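Local coordinates for Iron(III) ABC transporter, periplasmic iron-compound-binding protein (Vibrio cholerae, PDB 5GGY), which probably binds ferric siderophores such as the iron complex of Desferal in the periplasm and delivers them to an ABC transporter for iron uptake, at residues L70-A84 with A92-P104. Numbering follows the deposited sequence.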
loop_
_atom_site.group_PDB
_atom_site.type_symbol
_atom_site.label_atom_id
_atom_site.label_comp_id
_atom_site.label_asym_id
_atom_site.label_seq_id
_atom_site.Cartn_x
_atom_site.Cartn_y
_atom_site.Cartn_z
ATOM N N LEU A 70 33.622 -5.444 13.118
ATOM C CA LEU A 70 33.233 -4.508 14.167
ATOM C C LEU A 70 34.182 -3.319 14.285
ATOM O O LEU A 70 33.756 -2.201 14.573
ATOM C CB LEU A 70 33.150 -5.232 15.513
ATOM C CG LEU A 70 31.984 -6.202 15.716
ATOM C CD1 LEU A 70 32.170 -6.994 16.996
ATOM C CD2 LEU A 70 30.660 -5.451 15.742
ATOM N N GLU A 71 35.468 -3.567 14.065
ATOM C CA GLU A 71 36.476 -2.516 14.163
ATOM C C GLU A 71 36.286 -1.457 13.082
ATOM O O GLU A 71 36.449 -0.264 13.334
ATOM C CB GLU A 71 37.885 -3.110 14.075
ATOM C CG GLU A 71 38.380 -3.748 15.366
ATOM C CD GLU A 71 37.587 -4.978 15.758
ATOM O OE1 GLU A 71 37.112 -5.700 14.853
ATOM O OE2 GLU A 71 37.432 -5.215 16.974
ATOM N N LYS A 72 35.938 -1.898 11.878
ATOM C CA LYS A 72 35.707 -0.975 10.773
ATOM C C LYS A 72 34.410 -0.205 10.985
ATOM O O LYS A 72 34.322 0.977 10.658
ATOM C CB LYS A 72 35.670 -1.722 9.440
ATOM C CG LYS A 72 35.768 -0.823 8.223
ATOM C CD LYS A 72 35.978 -1.639 6.958
ATOM C CE LYS A 72 36.232 -0.752 5.753
ATOM N NZ LYS A 72 36.489 -1.560 4.531
ATOM N N ILE A 73 33.406 -0.882 11.536
ATOM C CA ILE A 73 32.137 -0.243 11.866
ATOM C C ILE A 73 32.356 0.880 12.875
ATOM O O ILE A 73 31.850 1.990 12.706
ATOM C CB ILE A 73 31.119 -1.256 12.435
ATOM C CG1 ILE A 73 30.806 -2.343 11.403
ATOM C CG2 ILE A 73 29.840 -0.549 12.858
ATOM C CD1 ILE A 73 29.876 -3.424 11.911
ATOM N N ALA A 74 33.128 0.587 13.917
ATOM C CA ALA A 74 33.444 1.573 14.944
ATOM C C ALA A 74 34.269 2.722 14.374
ATOM O O ALA A 74 34.058 3.883 14.725
ATOM C CB ALA A 74 34.182 0.915 16.101
ATOM N N ALA A 75 35.200 2.391 13.484
ATOM C CA ALA A 75 36.065 3.388 12.857
ATOM C C ALA A 75 35.274 4.369 11.997
ATOM O O ALA A 75 35.705 5.500 11.777
ATOM C CB ALA A 75 37.136 2.706 12.019
ATOM N N LEU A 76 34.119 3.928 11.509
ATOM C CA LEU A 76 33.269 4.775 10.680
ATOM C C LEU A 76 32.471 5.761 11.526
ATOM O O LEU A 76 31.890 6.710 10.999
ATOM C CB LEU A 76 32.319 3.922 9.835
ATOM C CG LEU A 76 32.936 3.171 8.654
ATOM C CD1 LEU A 76 31.892 2.318 7.948
ATOM C CD2 LEU A 76 33.571 4.151 7.683
ATOM N N LYS A 77 32.451 5.521 12.836
ATOM C CA LYS A 77 31.749 6.374 13.794
ATOM C C LYS A 77 30.294 6.650 13.416
ATOM O O LYS A 77 29.923 7.801 13.182
ATOM C CB LYS A 77 32.495 7.701 13.956
ATOM C CG LYS A 77 33.667 7.627 14.917
ATOM C CD LYS A 77 34.723 8.664 14.582
ATOM C CE LYS A 77 35.656 8.893 15.758
ATOM N NZ LYS A 77 36.014 7.621 16.440
ATOM N N PRO A 78 29.458 5.599 13.366
ATOM C CA PRO A 78 28.060 5.825 12.991
ATOM C C PRO A 78 27.257 6.439 14.128
ATOM O O PRO A 78 27.751 6.548 15.250
ATOM C CB PRO A 78 27.559 4.418 12.672
ATOM C CG PRO A 78 28.346 3.545 13.591
ATOM C CD PRO A 78 29.715 4.185 13.700
ATOM N N ASP A 79 26.027 6.840 13.826
ATOM C CA ASP A 79 25.108 7.333 14.838
ATOM C C ASP A 79 24.099 6.238 15.177
ATOM O O ASP A 79 23.657 6.113 16.319
ATOM C CB ASP A 79 24.392 8.596 14.349
ATOM C CG ASP A 79 25.356 9.709 13.982
ATOM O OD1 ASP A 79 26.260 10.002 14.788
ATOM O OD2 ASP A 79 25.212 10.284 12.883
ATOM N N VAL A 80 23.743 5.452 14.165
ATOM C CA VAL A 80 22.858 4.307 14.333
ATOM C C VAL A 80 23.362 3.124 13.522
ATOM O O VAL A 80 23.949 3.290 12.453
ATOM C CB VAL A 80 21.404 4.616 13.901
ATOM C CG1 VAL A 80 20.632 5.282 15.033
ATOM C CG2 VAL A 80 21.385 5.461 12.631
ATOM N N ILE A 81 23.137 1.928 14.049
ATOM C CA ILE A 81 23.441 0.699 13.334
ATOM C C ILE A 81 22.150 -0.071 13.084
ATOM O O ILE A 81 21.409 -0.372 14.018
ATOM C CB ILE A 81 24.432 -0.191 14.111
ATOM C CG1 ILE A 81 25.758 0.545 14.328
ATOM C CG2 ILE A 81 24.660 -1.501 13.368
ATOM C CD1 ILE A 81 26.760 -0.225 15.166
ATOM N N LEU A 82 21.873 -0.378 11.821
ATOM C CA LEU A 82 20.652 -1.094 11.474
ATOM C C LEU A 82 20.935 -2.583 11.301
ATOM O O LEU A 82 21.748 -2.978 10.465
ATOM C CB LEU A 82 20.026 -0.513 10.203
ATOM C CG LEU A 82 19.835 1.009 10.173
ATOM C CD1 LEU A 82 18.986 1.416 8.981
ATOM C CD2 LEU A 82 19.232 1.533 11.468
ATOM N N ALA A 83 20.268 -3.403 12.107
ATOM C CA ALA A 83 20.496 -4.843 12.092
ATOM C C ALA A 83 19.213 -5.627 11.822
ATOM O O ALA A 83 18.115 -5.169 12.129
ATOM C CB ALA A 83 21.115 -5.285 13.408
ATOM N N ALA A 84 19.363 -6.812 11.241
ATOM C CA ALA A 84 18.222 -7.673 10.949
ATOM C C ALA A 84 18.356 -9.016 11.652
ATOM O O ALA A 84 19.192 -9.179 12.543
ATOM C CB ALA A 84 18.077 -7.877 9.447
ATOM N N ALA A 92 23.889 -6.994 21.091
ATOM C CA ALA A 92 24.419 -6.437 22.334
ATOM C C ALA A 92 25.806 -5.830 22.136
ATOM O O ALA A 92 26.124 -4.786 22.707
ATOM C CB ALA A 92 24.458 -7.501 23.414
ATOM N N THR A 93 26.627 -6.490 21.324
ATOM C CA THR A 93 27.971 -6.005 21.026
ATOM C C THR A 93 27.930 -4.763 20.142
ATOM O O THR A 93 28.675 -3.805 20.360
ATOM C CB THR A 93 28.823 -7.087 20.328
ATOM O OG1 THR A 93 28.916 -8.243 21.168
ATOM C CG2 THR A 93 30.218 -6.561 20.036
ATOM N N LEU A 94 27.059 -4.791 19.137
ATOM C CA LEU A 94 26.894 -3.661 18.229
ATOM C C LEU A 94 26.412 -2.419 18.976
ATOM O O LEU A 94 26.761 -1.295 18.623
ATOM C CB LEU A 94 25.916 -4.020 17.108
ATOM C CG LEU A 94 26.374 -5.075 16.097
ATOM C CD1 LEU A 94 25.171 -5.781 15.485
ATOM C CD2 LEU A 94 27.231 -4.439 15.021
ATOM N N GLY A 95 25.617 -2.637 20.017
ATOM C CA GLY A 95 25.109 -1.554 20.839
ATOM C C GLY A 95 26.201 -0.809 21.586
ATOM O O GLY A 95 26.032 0.356 21.946
ATOM N N ARG A 96 27.323 -1.484 21.823
ATOM C CA ARG A 96 28.457 -0.870 22.507
ATOM C C ARG A 96 29.137 0.166 21.616
ATOM O O ARG A 96 29.828 1.061 22.102
ATOM C CB ARG A 96 29.467 -1.935 22.936
ATOM C CG ARG A 96 28.937 -2.923 23.963
ATOM C CD ARG A 96 29.989 -3.968 24.304
ATOM N NE ARG A 96 29.580 -4.811 25.424
ATOM C CZ ARG A 96 29.869 -4.553 26.696
ATOM N NH1 ARG A 96 30.568 -3.473 27.014
ATOM N NH2 ARG A 96 29.458 -5.376 27.651
ATOM N N ILE A 97 28.935 0.036 20.310
ATOM C CA ILE A 97 29.526 0.949 19.340
ATOM C C ILE A 97 28.608 2.138 19.083
ATOM O O ILE A 97 29.030 3.292 19.156
ATOM C CB ILE A 97 29.815 0.236 18.007
ATOM C CG1 ILE A 97 30.717 -0.977 18.236
ATOM C CG2 ILE A 97 30.443 1.198 17.008
ATOM C CD1 ILE A 97 31.023 -1.763 16.979
ATOM N N ALA A 98 27.348 1.840 18.783
ATOM C CA ALA A 98 26.349 2.863 18.510
ATOM C C ALA A 98 24.960 2.279 18.748
ATOM O O ALA A 98 24.801 1.058 18.750
ATOM C CB ALA A 98 26.491 3.382 17.079
ATOM N N PRO A 99 23.954 3.144 18.973
ATOM C CA PRO A 99 22.573 2.668 19.119
ATOM C C PRO A 99 22.141 1.778 17.958
ATOM O O PRO A 99 22.453 2.078 16.806
ATOM C CB PRO A 99 21.764 3.965 19.149
ATOM C CG PRO A 99 22.694 4.944 19.771
ATOM C CD PRO A 99 24.062 4.587 19.253
ATOM N N VAL A 100 21.442 0.691 18.263
ATOM C CA VAL A 100 21.064 -0.286 17.247
ATOM C C VAL A 100 19.560 -0.340 17.014
ATOM O O VAL A 100 18.779 -0.503 17.954
ATOM C CB VAL A 100 21.550 -1.703 17.624
ATOM C CG1 VAL A 100 21.115 -2.711 16.569
ATOM C CG2 VAL A 100 23.057 -1.723 17.792
ATOM N N VAL A 101 19.161 -0.206 15.753
ATOM C CA VAL A 101 17.768 -0.383 15.374
ATOM C C VAL A 101 17.587 -1.769 14.763
ATOM O O VAL A 101 18.096 -2.051 13.679
ATOM C CB VAL A 101 17.308 0.698 14.382
ATOM C CG1 VAL A 101 15.816 0.581 14.132
ATOM C CG2 VAL A 101 17.659 2.082 14.908
ATOM N N TYR A 102 16.868 -2.631 15.473
ATOM C CA TYR A 102 16.725 -4.026 15.079
ATOM C C TYR A 102 15.373 -4.289 14.424
ATOM O O TYR A 102 14.343 -4.336 15.096
ATOM C CB TYR A 102 16.921 -4.930 16.300
ATOM C CG TYR A 102 16.675 -6.405 16.061
ATOM C CD1 TYR A 102 15.654 -7.070 16.725
ATOM C CD2 TYR A 102 17.468 -7.134 15.182
ATOM C CE1 TYR A 102 15.426 -8.419 16.520
ATOM C CE2 TYR A 102 17.247 -8.478 14.970
ATOM C CZ TYR A 102 16.227 -9.116 15.639
ATOM O OH TYR A 102 16.007 -10.456 15.426
ATOM N N LEU A 103 15.390 -4.457 13.105
ATOM C CA LEU A 103 14.171 -4.714 12.343
ATOM C C LEU A 103 14.239 -6.067 11.644
ATOM O O LEU A 103 14.662 -6.153 10.491
ATOM C CB LEU A 103 13.928 -3.614 11.306
ATOM C CG LEU A 103 14.190 -2.163 11.712
ATOM C CD1 LEU A 103 15.593 -1.731 11.297
ATOM C CD2 LEU A 103 13.141 -1.236 11.119
ATOM N N PRO A 104 13.817 -7.131 12.341
ATOM C CA PRO A 104 13.878 -8.489 11.795
ATOM C C PRO A 104 12.744 -8.800 10.821
ATOM O O PRO A 104 11.676 -8.193 10.885
ATOM C CB PRO A 104 13.776 -9.366 13.045
ATOM C CG PRO A 104 12.942 -8.563 13.977
ATOM C CD PRO A 104 13.327 -7.122 13.732
#
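Ile81, Leu82 and Ala83 run parallel to Val100, Val101 and Tyr102, the strand axes approaching to 4.7 Å at 23°, as the two strands of a beta-alpha-beta unit whose crossover carries helix 91-95. Four backbone hydrogen bonds join them: Ile81 N to Pro99 O, Val101 N to Ile81 O, Ala83 N to Val101 O and Leu103 N to Ala83 O. Strand 80-83 is the middle one of a three-stranded parallel sheet, with 19-21 along its other edge, in the N-terminal lobe of this two-lobed periplasmic binding protein. On the face bearing Ile81, Val100 and Ala83, Leu94 and Ile97 come over Ile81, and helix 70-75 packs against them in turn. Ile81 reaches in with CG1 beside its own backbone N (chi1 -61°), which sets CD1 3.6 Å from Leu94 O, an oxygen that accepts hydrogen bonds from both Ile97 N and Ala98 N. Between the helices, Leu70 forks: CD1 meets Thr93 CG2 at 3.6 Å, while CD2 touches Leu94 CD2 at 3.6 Å, the side chains crossing at about a right angle. Ile97 spreads along helix 70-75, its CG2 3.7 Å from Ala74 CA and its CD1 close to Leu70 O. Ala98 CB sits against the Pro78 ring where both segments turn into their strands. On the other face, Leu82 and Val101 lie side by side, Leu82 CD2 3.6 Å from Val101 CB; Leu82 also packs on Leu26 and Leu123. Just past the Ala83-Tyr102 pair the backbone of Ala84 meets the edge of the Tyr102 ring, CE2 3.2 Å from Ala84 O, which lies in the ring plane.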